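Local coordinates for dihydrodipicolinate synthase (Methanocaldococcus jannaschii DSM 2661, PDB 2YXG), which probably catalyses the condensation of pyruvate with aspartate semialdehyde to 4-hydroxy-tetrahydrodipicolinate, a step on the diaminopimelate route to lysine, at residues V18-L23 with I59-D64; E53-V58 with I85-F90; L131-S136 with L167-E172; I192-G197 with G222-A227; P249-L254 with G262-P267. All coordinates share one frame; numbering follows the deposited sequence.

Contact 1 (V18-L23 with I59-D64)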
# COMPACT_ATOMS: atom_id res chain seq x y z
N VAL A 18 -31.92 6.91 -19.69
CA VAL A 18 -32.35 6.53 -18.36
C VAL A 18 -33.70 5.85 -18.52
O VAL A 18 -34.55 6.33 -19.26
CB VAL A 18 -32.49 7.72 -17.39
CG1 VAL A 18 -33.27 7.32 -16.14
CG2 VAL A 18 -31.09 8.30 -17.04
N ASP A 19 -33.86 4.69 -17.85
CA ASP A 19 -35.10 3.94 -17.93
C ASP A 19 -35.98 4.23 -16.70
O ASP A 19 -35.83 3.59 -15.62
CB ASP A 19 -34.75 2.46 -18.06
CG ASP A 19 -35.96 1.56 -17.97
OD1 ASP A 19 -37.12 2.05 -17.98
OD2 ASP A 19 -35.72 0.34 -17.87
N PHE A 20 -36.89 5.20 -16.87
CA PHE A 20 -37.65 5.76 -15.72
C PHE A 20 -38.67 4.77 -15.15
O PHE A 20 -38.84 4.67 -13.93
CB PHE A 20 -38.31 7.09 -16.07
CG PHE A 20 -37.32 8.21 -16.28
CD1 PHE A 20 -36.72 8.81 -15.21
CD2 PHE A 20 -36.96 8.61 -17.58
CE1 PHE A 20 -35.80 9.80 -15.40
CE2 PHE A 20 -36.04 9.61 -17.77
CZ PHE A 20 -35.47 10.22 -16.67
N ASP A 21 -39.30 4.03 -16.05
CA ASP A 21 -40.22 2.99 -15.63
C ASP A 21 -39.46 1.89 -14.86
O ASP A 21 -39.93 1.39 -13.82
CB ASP A 21 -40.98 2.43 -16.85
CG ASP A 21 -41.81 3.54 -17.61
OD1 ASP A 21 -42.28 4.51 -16.97
OD2 ASP A 21 -41.99 3.45 -18.86
N GLY A 22 -38.27 1.55 -15.35
CA GLY A 22 -37.50 0.51 -14.69
C GLY A 22 -37.07 0.97 -13.33
O GLY A 22 -37.16 0.21 -12.35
N LEU A 23 -36.66 2.24 -13.28
CA LEU A 23 -36.30 2.93 -12.06
C LEU A 23 -37.43 2.89 -11.00
O LEU A 23 -37.22 2.50 -9.84
CB LEU A 23 -35.86 4.36 -12.38
CG LEU A 23 -35.27 5.28 -11.31
CD1 LEU A 23 -33.87 4.77 -10.81
CD2 LEU A 23 -35.13 6.66 -11.87
N ILE A 59 -32.85 12.14 -9.69
CA ILE A 59 -33.23 12.48 -8.30
C ILE A 59 -34.73 12.83 -8.18
O ILE A 59 -35.46 12.32 -7.29
CB ILE A 59 -32.31 13.59 -7.70
CG1 ILE A 59 -30.90 13.05 -7.45
CG2 ILE A 59 -32.88 14.10 -6.34
CD1 ILE A 59 -29.83 14.13 -7.25
N GLU A 60 -35.19 13.66 -9.11
CA GLU A 60 -36.60 14.07 -9.25
C GLU A 60 -37.49 12.84 -9.33
O GLU A 60 -38.48 12.73 -8.60
CB GLU A 60 -36.75 14.90 -10.52
CG GLU A 60 -37.81 16.02 -10.43
CD GLU A 60 -38.54 16.30 -11.76
OE1 GLU A 60 -38.46 15.47 -12.71
OE2 GLU A 60 -39.20 17.36 -11.85
N LYS A 61 -37.13 11.88 -10.21
CA LYS A 61 -37.97 10.69 -10.34
C LYS A 61 -38.01 9.91 -9.01
O LYS A 61 -39.09 9.45 -8.54
CB LYS A 61 -37.53 9.84 -11.51
CG LYS A 61 -38.34 8.53 -11.70
CD LYS A 61 -39.65 8.82 -12.50
CE LYS A 61 -40.66 7.65 -12.39
NZ LYS A 61 -41.84 7.85 -13.28
N VAL A 62 -36.86 9.83 -8.35
CA VAL A 62 -36.78 9.08 -7.08
C VAL A 62 -37.66 9.71 -5.95
O VAL A 62 -38.41 9.01 -5.25
CB VAL A 62 -35.31 8.88 -6.63
CG1 VAL A 62 -35.26 8.15 -5.29
CG2 VAL A 62 -34.57 8.06 -7.70
N VAL A 63 -37.50 11.02 -5.77
CA VAL A 63 -38.33 11.78 -4.80
C VAL A 63 -39.83 11.52 -5.05
O VAL A 63 -40.54 11.13 -4.12
CB VAL A 63 -38.03 13.29 -4.83
CG1 VAL A 63 -39.11 14.12 -4.06
CG2 VAL A 63 -36.67 13.57 -4.27
N ASP A 64 -40.25 11.66 -6.31
CA ASP A 64 -41.66 11.57 -6.72
C ASP A 64 -42.22 10.15 -6.49
O ASP A 64 -43.34 9.96 -5.95
CB ASP A 64 -41.83 12.00 -8.22
CG ASP A 64 -41.56 13.56 -8.49
OD1 ASP A 64 -41.24 14.39 -7.59
OD2 ASP A 64 -41.70 13.99 -9.68
O HOH W 1 -42.53 5.82 -14.74
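Lys61 reaches across to Phe20 and Leu23, joining the start of helix 20-32 to helix 52-66, two successive helices on the outside of the TIM barrel. Lysine suits this place because its long aliphatic stem can pack while its ammonium stays near water. Lys61 CB sets out between the two apolar partners, 3.9 Å from CD1 of Phe20 and about as far from CD2 of Leu23. With CG anti to the backbone N (chi1 178°), Lys61 CG is carried between the same two atoms: it lies at the edge of the Phe20 ring, near its plane, and 3.7 Å from CD2 of Leu23. The chain then bends at chi2 (84°), so that CD runs past CD1 and CB of Phe20. Lys61 CE comes within 3.8 Å of the backbone O of Phe20, and NZ ends beyond the apolar patch. CG1 of Val18 lies over the centre of one face of the Phe20 ring, while the lysine meets the edge. On the buried side of the stem, Leu23 CD2 approaches Val62 CG2 at 4.4 Å, where a branched apolar residue fits. Asp19 caps helix 20-32, its OD1 accepting from Gly22 N. At the tip, a water accepts from Lys61 NZ at 2.6 Å and donates to Asp21 OD1 at 2.6 Å, bridging the two charges.

Contact 2 (E53-V58 with I85-F90); sequences EEHKKV and IELSVF
In the outer helical layer of the TIM barrel, Lys56 and Phe90 meet between helices 52-66 and 81-94, which precede and follow strand 71-75 in the alternating beta/alpha order of the barrel. The two short segments run 27° from parallel, their axes 11.4 Å apart, a gap wide enough to need long side chains. Phe90 has CG anti to its backbone nitrogen (chi1 175°), which extends the ring toward the other helix until CZ of Phe90 is 3.5 Å from CB of Lys56. The lysine chain then bends at chi2 and chi3 and lays Lys56 CD over one face of the ring, 3.8 Å from the centroid of Phe90, as a CH-pi contact offset toward the rim. The opposite charges of Lys56 and Glu86 lie near each other, and OE2 of Glu86 has a weak hydrogen bond to His52 NE2. Further in, CD2 of Leu87 sits almost squarely over one face of the His55 imidazole, 4.0 Å from the ring centroid, a second CH-pi contact. Leucine suits the place because its methyl lies flat on the ring; a cost of the packing is that His55 ND1 is buried without a partner in the model. Replacing Phe90 with an alanine would probably open a gap beside Lys56 and leave its methylenes without a ring face to lie against. Around the pair, His55 rests on Val41, Val58 turns to helix 20-32, and Ser88 packs on helix 111-124.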
# COMPACT_ATOMS: atom_id res chain seq x y z
N GLU A 53 -28.36 17.07 -16.50
CA GLU A 53 -29.80 16.98 -16.65
C GLU A 53 -30.34 15.59 -16.25
O GLU A 53 -31.36 15.51 -15.56
CB GLU A 53 -30.21 17.40 -18.07
CG GLU A 53 -31.69 17.13 -18.45
CD GLU A 53 -31.94 17.21 -19.98
OE1 GLU A 53 -30.98 16.96 -20.76
OE2 GLU A 53 -33.09 17.53 -20.39
N GLU A 54 -29.64 14.51 -16.63
CA GLU A 54 -30.01 13.17 -16.18
C GLU A 54 -29.96 13.02 -14.63
O GLU A 54 -30.88 12.50 -14.01
CB GLU A 54 -29.17 12.11 -16.88
CG GLU A 54 -29.46 11.95 -18.35
CD GLU A 54 -28.46 11.01 -19.03
OE1 GLU A 54 -27.25 11.08 -18.69
OE2 GLU A 54 -28.89 10.22 -19.90
N HIS A 55 -28.87 13.50 -14.04
CA HIS A 55 -28.70 13.54 -12.61
C HIS A 55 -29.94 14.20 -11.98
O HIS A 55 -30.58 13.64 -11.08
CB HIS A 55 -27.41 14.30 -12.31
CG HIS A 55 -26.86 14.08 -10.93
ND1 HIS A 55 -27.58 14.35 -9.78
CD2 HIS A 55 -25.62 13.69 -10.52
CE1 HIS A 55 -26.82 14.12 -8.72
NE2 HIS A 55 -25.64 13.70 -9.14
N LYS A 56 -30.33 15.37 -12.49
CA LYS A 56 -31.42 16.10 -11.86
C LYS A 56 -32.69 15.30 -12.01
O LYS A 56 -33.41 15.12 -11.03
CB LYS A 56 -31.57 17.53 -12.42
CG LYS A 56 -30.29 18.37 -12.30
CD LYS A 56 -30.50 19.85 -12.05
CE LYS A 56 -30.08 20.74 -13.18
NZ LYS A 56 -29.62 22.12 -12.71
N LYS A 57 -32.95 14.80 -13.22
CA LYS A 57 -34.19 14.13 -13.50
C LYS A 57 -34.21 12.84 -12.74
O LYS A 57 -35.27 12.42 -12.31
CB LYS A 57 -34.35 13.80 -14.99
CG LYS A 57 -34.65 14.94 -15.94
CD LYS A 57 -36.06 15.49 -15.71
CE LYS A 57 -37.10 14.97 -16.73
NZ LYS A 57 -38.42 15.72 -16.51
N VAL A 58 -33.06 12.15 -12.60
CA VAL A 58 -33.09 10.90 -11.80
C VAL A 58 -33.47 11.17 -10.35
O VAL A 58 -34.32 10.48 -9.84
CB VAL A 58 -31.80 10.04 -11.85
CG1 VAL A 58 -31.92 8.88 -10.83
CG2 VAL A 58 -31.58 9.47 -13.26
N ILE A 85 -21.99 22.35 -4.12
CA ILE A 85 -23.01 23.31 -3.65
C ILE A 85 -24.27 23.30 -4.53
O ILE A 85 -25.38 23.06 -4.08
CB ILE A 85 -22.40 24.74 -3.61
CG1 ILE A 85 -21.37 24.85 -2.46
CG2 ILE A 85 -23.49 25.85 -3.47
CD1 ILE A 85 -20.39 26.10 -2.62
N GLU A 86 -24.06 23.52 -5.82
CA GLU A 86 -25.10 23.45 -6.79
C GLU A 86 -25.92 22.17 -6.71
O GLU A 86 -27.16 22.25 -6.64
CB GLU A 86 -24.48 23.61 -8.15
CG GLU A 86 -25.42 24.16 -9.17
CD GLU A 86 -24.89 23.97 -10.60
OE1 GLU A 86 -23.66 24.24 -10.83
OE2 GLU A 86 -25.70 23.55 -11.49
N LEU A 87 -25.27 20.99 -6.69
CA LEU A 87 -25.99 19.72 -6.60
C LEU A 87 -26.79 19.59 -5.30
O LEU A 87 -27.87 19.01 -5.28
CB LEU A 87 -25.05 18.48 -6.75
CG LEU A 87 -24.41 18.26 -8.14
CD1 LEU A 87 -23.26 17.25 -8.12
CD2 LEU A 87 -25.47 17.81 -9.15
N SER A 88 -26.22 20.12 -4.23
CA SER A 88 -26.82 20.03 -2.90
C SER A 88 -28.07 20.90 -2.81
O SER A 88 -29.10 20.47 -2.29
CB SER A 88 -25.80 20.47 -1.82
OG SER A 88 -24.64 19.63 -1.87
N VAL A 89 -27.94 22.13 -3.29
CA VAL A 89 -29.05 23.08 -3.34
C VAL A 89 -30.18 22.48 -4.18
O VAL A 89 -31.37 22.53 -3.79
CB VAL A 89 -28.59 24.45 -3.90
CG1 VAL A 89 -29.83 25.34 -4.33
CG2 VAL A 89 -27.71 25.16 -2.86
N PHE A 90 -29.82 21.88 -5.30
CA PHE A 90 -30.80 21.19 -6.09
C PHE A 90 -31.50 20.02 -5.36
O PHE A 90 -32.71 19.85 -5.45
CB PHE A 90 -30.24 20.65 -7.40
CG PHE A 90 -31.27 19.84 -8.15
CD1 PHE A 90 -32.23 20.48 -8.96
CD2 PHE A 90 -31.35 18.44 -7.97
CE1 PHE A 90 -33.19 19.74 -9.64
CE2 PHE A 90 -32.32 17.70 -8.62
CZ PHE A 90 -33.25 18.35 -9.46

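Contact 3 (L131-S136 with L167-E172)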
# COMPACT_ATOMS: atom_id res chain seq x y z
N LEU A 131 -21.55 12.27 4.83
CA LEU A 131 -20.21 12.32 4.27
C LEU A 131 -19.83 10.93 3.75
O LEU A 131 -20.08 9.96 4.43
CB LEU A 131 -19.21 12.76 5.33
CG LEU A 131 -19.41 14.17 5.97
CD1 LEU A 131 -18.35 14.45 7.02
CD2 LEU A 131 -19.37 15.24 4.93
N TYR A 132 -19.29 10.82 2.54
CA TYR A 132 -18.90 9.50 2.03
C TYR A 132 -17.37 9.45 1.84
O TYR A 132 -16.81 10.24 1.09
CB TYR A 132 -19.63 9.22 0.73
CG TYR A 132 -19.27 7.92 0.02
CD1 TYR A 132 -18.71 6.83 0.70
CD2 TYR A 132 -19.54 7.77 -1.34
CE1 TYR A 132 -18.39 5.66 0.05
CE2 TYR A 132 -19.25 6.59 -2.01
CZ TYR A 132 -18.68 5.54 -1.31
OH TYR A 132 -18.40 4.35 -1.95
N ASN A 133 -16.72 8.56 2.58
CA ASN A 133 -15.29 8.39 2.50
C ASN A 133 -14.99 7.02 1.87
O ASN A 133 -15.47 5.99 2.33
CB ASN A 133 -14.67 8.48 3.93
CG ASN A 133 -13.13 8.32 3.93
OD1 ASN A 133 -12.41 9.02 3.18
ND2 ASN A 133 -12.63 7.45 4.80
N VAL A 134 -14.19 7.01 0.81
CA VAL A 134 -13.83 5.71 0.14
C VAL A 134 -12.47 5.87 -0.48
O VAL A 134 -12.34 6.02 -1.69
CB VAL A 134 -14.95 5.22 -0.88
CG1 VAL A 134 -15.22 6.31 -1.96
CG2 VAL A 134 -14.64 3.84 -1.50
N PRO A 135 -11.45 5.87 0.35
CA PRO A 135 -10.09 6.16 -0.13
C PRO A 135 -9.63 5.29 -1.31
O PRO A 135 -8.76 5.73 -2.07
CB PRO A 135 -9.20 5.87 1.09
CG PRO A 135 -10.09 5.55 2.21
CD PRO A 135 -11.51 5.56 1.79
N SER A 136 -10.15 4.06 -1.46
CA SER A 136 -9.66 3.20 -2.52
C SER A 136 -10.08 3.76 -3.90
O SER A 136 -9.46 3.45 -4.93
CB SER A 136 -10.18 1.77 -2.33
OG SER A 136 -11.59 1.76 -2.43
N LEU A 167 -11.04 -0.69 10.30
CA LEU A 167 -12.17 -0.48 11.19
C LEU A 167 -11.82 0.21 12.46
O LEU A 167 -12.70 0.60 13.22
CB LEU A 167 -12.90 -1.78 11.51
CG LEU A 167 -13.57 -2.42 10.28
CD1 LEU A 167 -14.53 -3.57 10.70
CD2 LEU A 167 -14.24 -1.40 9.36
N SER A 168 -10.56 0.43 12.71
CA SER A 168 -10.33 1.34 13.84
C SER A 168 -10.58 2.78 13.48
O SER A 168 -10.77 3.59 14.38
CB SER A 168 -8.98 1.16 14.52
OG SER A 168 -8.03 1.62 13.68
N GLN A 169 -10.61 3.10 12.18
CA GLN A 169 -11.17 4.39 11.81
C GLN A 169 -12.65 4.48 12.23
O GLN A 169 -13.10 5.55 12.66
CB GLN A 169 -10.97 4.77 10.34
CG GLN A 169 -11.61 6.12 10.01
CD GLN A 169 -11.00 6.78 8.82
OE1 GLN A 169 -11.69 7.08 7.82
NE2 GLN A 169 -9.70 7.06 8.90
N VAL A 170 -13.38 3.38 12.11
CA VAL A 170 -14.74 3.33 12.57
C VAL A 170 -14.82 3.49 14.11
O VAL A 170 -15.70 4.20 14.63
CB VAL A 170 -15.52 2.06 12.05
CG1 VAL A 170 -16.77 1.76 12.91
CG2 VAL A 170 -15.87 2.20 10.52
N SER A 171 -13.89 2.90 14.87
CA SER A 171 -14.07 3.13 16.28
C SER A 171 -13.62 4.48 16.74
O SER A 171 -14.13 4.99 17.70
CB SER A 171 -13.67 1.97 17.22
OG SER A 171 -12.58 1.27 16.79
N GLU A 172 -12.70 5.10 16.00
CA GLU A 172 -12.33 6.50 16.25
C GLU A 172 -13.50 7.43 16.00
O GLU A 172 -13.70 8.35 16.79
CB GLU A 172 -11.09 6.91 15.44
CG GLU A 172 -9.91 5.93 15.75
CD GLU A 172 -8.76 5.84 14.72
OE1 GLU A 172 -8.69 6.62 13.71
OE2 GLU A 172 -7.91 4.94 14.93
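The amide nitrogen ND2 of Asn133 is gripped by hydrogen bonds to OE2 of Glu162 and OD1 of Asn141, and it also lies 3.2 Å from OE1 of Gln169 across the contact. Asn133 ends strand 129-133 of the TIM barrel, while Gln169 belongs to the first turn of helix 168-177, which follows the next strand, 157-162. Both side chains start with CG anti to the backbone N (chi1 -179° for Asn133, 179° for Gln169), which extends each toward the other over a CA-to-CA gap of 10.9 Å, the two crossing at a slant. Their amide planes are turned 26° apart. Asparagine suits this buried spot because its one amide can donate to Glu162 and Asn141 and also accept, without bringing a net charge beside Glu162. Next to Asn133 on the strand, Tyr132 is the predicted proton donor and acceptor of catalysis, and its ring makes a cation-pi contact with Lys161, the predicted Schiff-base lysine. The side chain of Asn133 is about 7 Å from that of Lys161, which probably places it in the second shell of the predicted active site. At the other end of its amide, OD1 of Asn133 accepts a hydrogen bond from the backbone N of Leu142.

Contact 4 (I192-G197 with G222-A227); sequences IIALGG and GDFEKA
Phe224, with CG anti to its carbonyl carbon (chi1 -77°) and its ring turned to chi2 -90°, points the CZ end of the ring at Ala194 and Ile193. CZ of Phe224 stands 3.6 Å from CA of Ala194, and both CZ and CE1 come to 3.8 Å from CB of Ala194. Alanine suits this position: its small methyl lets the aromatic ring come right up to the backbone of the helix. Beside it, the ring edge faces the carbonyl carbon of Ile193, while CG2 of Ile193 makes a looser contact with Phe224 CZ at 4.3 Å. A serine in place of Phe224 would probably take away part of the apolar cover of Ala194 and Ile193 and open a gap. Gly196, with positive phi, closes helix 189-194 in a Schellman motif, and Gly222 does the same for helix 209-221 before Asp223, the N-cap, starts helix 224-240; at these backbone angles a CB would jam against the preceding carbonyl O. Phe224 also meets Phe224 and Ala194 of the second subunit, and Arg228 of that subunit donates to the O of Ala194. The arrangement thus joins helix 189-194 of the TIM barrel to the C-terminal helical part at a subunit interface of the homotetramer.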
# COMPACT_ATOMS: atom_id res chain seq x y z
N ILE A 192 -19.06 -3.54 11.47
CA ILE A 192 -19.33 -2.11 11.73
C ILE A 192 -20.51 -1.82 12.73
O ILE A 192 -20.40 -0.99 13.59
CB ILE A 192 -19.41 -1.28 10.39
CG1 ILE A 192 -18.01 -1.24 9.72
CG2 ILE A 192 -20.02 0.14 10.63
CD1 ILE A 192 -17.97 -0.60 8.33
N ILE A 193 -21.61 -2.54 12.63
CA ILE A 193 -22.73 -2.42 13.59
C ILE A 193 -22.37 -2.87 15.01
O ILE A 193 -22.77 -2.22 16.00
CB ILE A 193 -23.98 -3.13 13.06
CG1 ILE A 193 -24.47 -2.47 11.76
CG2 ILE A 193 -25.07 -3.11 14.06
CD1 ILE A 193 -25.55 -3.34 11.03
N ALA A 194 -21.59 -3.95 15.10
CA ALA A 194 -21.04 -4.41 16.37
C ALA A 194 -20.23 -3.31 17.05
O ALA A 194 -20.26 -3.16 18.29
CB ALA A 194 -20.16 -5.67 16.16
N LEU A 195 -19.52 -2.53 16.23
CA LEU A 195 -18.71 -1.46 16.74
C LEU A 195 -19.57 -0.26 17.13
O LEU A 195 -19.06 0.65 17.77
CB LEU A 195 -17.65 -1.02 15.72
CG LEU A 195 -16.37 -1.86 15.74
CD1 LEU A 195 -15.47 -1.55 14.48
CD2 LEU A 195 -15.56 -1.69 17.06
N GLY A 196 -20.85 -0.30 16.75
CA GLY A 196 -21.84 0.76 17.03
C GLY A 196 -22.37 1.54 15.81
O GLY A 196 -23.03 2.58 15.96
N GLY A 197 -22.05 1.08 14.58
CA GLY A 197 -22.64 1.72 13.41
C GLY A 197 -24.16 1.45 13.41
O GLY A 197 -24.63 0.48 14.02
N GLY A 222 -28.84 -6.69 18.27
CA GLY A 222 -27.74 -7.25 19.05
C GLY A 222 -27.79 -8.75 19.01
O GLY A 222 -27.21 -9.42 19.86
N ASP A 223 -28.48 -9.29 18.02
CA ASP A 223 -28.57 -10.74 17.84
C ASP A 223 -27.59 -11.18 16.73
O ASP A 223 -27.96 -11.41 15.57
CB ASP A 223 -30.02 -11.16 17.55
CG ASP A 223 -30.20 -12.67 17.59
OD1 ASP A 223 -29.21 -13.41 17.84
OD2 ASP A 223 -31.32 -13.13 17.32
N PHE A 224 -26.33 -11.28 17.10
CA PHE A 224 -25.28 -11.54 16.12
C PHE A 224 -25.21 -12.97 15.62
O PHE A 224 -24.72 -13.22 14.51
CB PHE A 224 -23.91 -11.00 16.59
CG PHE A 224 -23.81 -9.52 16.42
CD1 PHE A 224 -23.33 -8.96 15.24
CD2 PHE A 224 -24.31 -8.66 17.39
CE1 PHE A 224 -23.32 -7.55 15.07
CE2 PHE A 224 -24.27 -7.27 17.21
CZ PHE A 224 -23.77 -6.73 16.07
N GLU A 225 -25.67 -13.91 16.46
CA GLU A 225 -25.89 -15.27 16.00
C GLU A 225 -26.77 -15.29 14.74
O GLU A 225 -26.42 -15.91 13.75
CB GLU A 225 -26.52 -16.13 17.09
CG GLU A 225 -26.63 -17.60 16.72
CD GLU A 225 -25.29 -18.34 16.77
OE1 GLU A 225 -24.26 -17.72 17.19
OE2 GLU A 225 -25.25 -19.54 16.39
N LYS A 226 -27.91 -14.61 14.77
CA LYS A 226 -28.73 -14.58 13.57
C LYS A 226 -28.25 -13.63 12.43
O LYS A 226 -28.49 -13.93 11.25
CB LYS A 226 -30.20 -14.37 13.93
CG LYS A 226 -30.64 -15.46 14.93
CD LYS A 226 -32.06 -15.29 15.50
CE LYS A 226 -33.15 -15.60 14.45
NZ LYS A 226 -32.73 -16.57 13.34
N ALA A 227 -27.58 -12.52 12.79
CA ALA A 227 -26.95 -11.64 11.78
C ALA A 227 -25.94 -12.49 11.02
O ALA A 227 -25.91 -12.45 9.79
CB ALA A 227 -26.31 -10.37 12.40

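Contact 5 (P249-L254 with G262-P267)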
# COMPACT_ATOMS: atom_id res chain seq x y z
N PRO A 249 -20.83 -5.62 -11.58
CA PRO A 249 -21.45 -6.83 -11.07
C PRO A 249 -22.94 -6.68 -10.68
O PRO A 249 -23.74 -7.52 -11.05
CB PRO A 249 -20.58 -7.20 -9.85
CG PRO A 249 -19.24 -6.54 -10.12
CD PRO A 249 -19.68 -5.22 -10.73
N VAL A 250 -23.30 -5.66 -9.93
CA VAL A 250 -24.70 -5.48 -9.57
C VAL A 250 -25.59 -5.28 -10.77
O VAL A 250 -26.65 -5.87 -10.83
CB VAL A 250 -24.93 -4.38 -8.46
CG1 VAL A 250 -24.69 -2.94 -8.98
CG2 VAL A 250 -26.33 -4.51 -7.87
N LYS A 251 -25.17 -4.52 -11.77
CA LYS A 251 -26.02 -4.41 -12.96
C LYS A 251 -26.08 -5.77 -13.73
O LYS A 251 -27.10 -6.16 -14.29
CB LYS A 251 -25.51 -3.28 -13.84
CG LYS A 251 -26.59 -2.35 -14.35
CD LYS A 251 -26.02 -1.12 -15.17
CE LYS A 251 -26.93 0.06 -14.97
NZ LYS A 251 -26.76 1.13 -15.98
N THR A 252 -24.97 -6.50 -13.75
CA THR A 252 -24.92 -7.74 -14.48
C THR A 252 -25.89 -8.70 -13.82
O THR A 252 -26.69 -9.36 -14.52
CB THR A 252 -23.54 -8.29 -14.46
OG1 THR A 252 -22.68 -7.29 -15.02
CG2 THR A 252 -23.44 -9.57 -15.25
N ALA A 253 -25.83 -8.75 -12.47
CA ALA A 253 -26.72 -9.54 -11.67
C ALA A 253 -28.23 -9.19 -11.87
O ALA A 253 -29.03 -10.10 -12.06
CB ALA A 253 -26.32 -9.45 -10.22
N LEU A 254 -28.59 -7.90 -11.81
CA LEU A 254 -29.98 -7.48 -12.10
C LEU A 254 -30.43 -7.88 -13.49
O LEU A 254 -31.55 -8.31 -13.64
CB LEU A 254 -30.19 -5.95 -11.95
CG LEU A 254 -29.98 -5.57 -10.48
CD1 LEU A 254 -29.84 -4.06 -10.31
CD2 LEU A 254 -31.12 -6.16 -9.59
N GLY A 262 -30.20 -2.85 -17.75
CA GLY A 262 -29.56 -2.58 -19.03
C GLY A 262 -28.02 -2.41 -19.00
O GLY A 262 -27.31 -3.03 -18.19
N GLU A 263 -27.53 -1.58 -19.92
CA GLU A 263 -26.10 -1.52 -20.22
C GLU A 263 -25.37 -0.61 -19.23
O GLU A 263 -25.99 0.25 -18.57
CB GLU A 263 -25.87 -0.96 -21.63
CG GLU A 263 -26.76 -1.55 -22.77
CD GLU A 263 -26.66 -3.09 -22.99
OE1 GLU A 263 -25.51 -3.63 -22.91
OE2 GLU A 263 -27.73 -3.72 -23.26
N LEU A 264 -24.05 -0.78 -19.18
CA LEU A 264 -23.18 0.13 -18.50
C LEU A 264 -22.66 1.16 -19.47
O LEU A 264 -22.54 0.90 -20.68
CB LEU A 264 -22.03 -0.64 -17.83
CG LEU A 264 -22.51 -1.62 -16.75
CD1 LEU A 264 -21.80 -3.01 -16.88
CD2 LEU A 264 -22.42 -1.03 -15.37
N ARG A 265 -22.38 2.35 -18.96
CA ARG A 265 -21.85 3.42 -19.79
C ARG A 265 -20.33 3.46 -19.73
O ARG A 265 -19.75 3.36 -18.64
CB ARG A 265 -22.42 4.76 -19.31
CG ARG A 265 -23.80 5.06 -19.93
CD ARG A 265 -24.25 6.49 -19.64
NE ARG A 265 -25.59 6.70 -20.18
CZ ARG A 265 -26.32 7.80 -19.99
NH1 ARG A 265 -25.86 8.79 -19.21
NH2 ARG A 265 -27.51 7.86 -20.57
N LEU A 266 -19.70 3.65 -20.88
CA LEU A 266 -18.23 3.72 -20.88
C LEU A 266 -17.79 4.86 -19.97
O LEU A 266 -18.42 5.96 -19.95
CB LEU A 266 -17.64 3.83 -22.30
CG LEU A 266 -17.85 2.62 -23.18
CD1 LEU A 266 -17.61 2.93 -24.71
CD2 LEU A 266 -16.98 1.45 -22.67
N PRO A 267 -16.65 4.64 -19.26
CA PRO A 267 -15.70 3.54 -19.46
C PRO A 267 -16.01 2.19 -18.78
O PRO A 267 -15.19 1.25 -18.86
CB PRO A 267 -14.39 4.13 -18.96
CG PRO A 267 -14.83 5.04 -17.89
CD PRO A 267 -16.20 5.57 -18.24
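This is a polar and apolar grip of one buried lysine on the loop that follows its own helix: Lys251 of helix 248-256 reaches the extended backbone of Gly262, Glu263 and Leu264, before helix 273-286 begins. The one hydrogen bond across it runs from NZ of Lys251 to the backbone O of Glu263, 2.8 Å long. The lysine chain runs extended through chi2 (176°) and bends at chi3, which brings NZ to that oxygen. The ammonium comes in at a C=O...N angle of 146° and tilted 30° out of the carbonyl plane. NZ has stronger company as well, a salt bridge to OE2 of Glu46 and a hydrogen bond to the O of Thr11, so the ammonium, probably charged beside Glu46, is met by a carboxylate and two carbonyls. Lysine is apt here because its flexible stem can cross apolar ground before it delivers that charge. Lys251 CD passes 3.6 Å from CD2 of Leu264, the two chains lying alongside and pointing opposite ways, and it also lies 3.8 Å from the O of Gly262. Helix 248-256 belongs to the helical part that follows the eight-stranded TIM barrel, and through Thr11 and Glu46 the lysine ties that part to loops of the barrel. It does so near the predicted pyruvate site, the side chain of Lys251 being about 8 Å from that of Thr44. Gly262 takes a positive phi, strained for most other residues, as the loop passes the lysine. Further along, a cis peptide bond precedes Pro267, which packs on Asn79 of the third subunit.

Contacts 1 and 2 share helix 52-66 and touch directly, Val18 CG1 lying 4.0 Å from Val58 CG2, so three successive barrel helices are packed in a row. Contact 5 joins this side through a salt bridge, Glu54 OE1 to Arg265 NH1 at 2.7 Å. Contacts 3 and 4 form a second group, centres 18 Å apart, where Leu167 CD2 packs on Ile192 CG1 at 3.8 Å; both also meet the second subunit. Contacts 1 and 4 lie on opposite sides of the chain's centre, with centres 33 Å apart. Of the five, contact 3 holds the predicted catalytic Tyr132, while contact 5 approaches predicted pyruvate-binding Thr44 from the C-terminal helices.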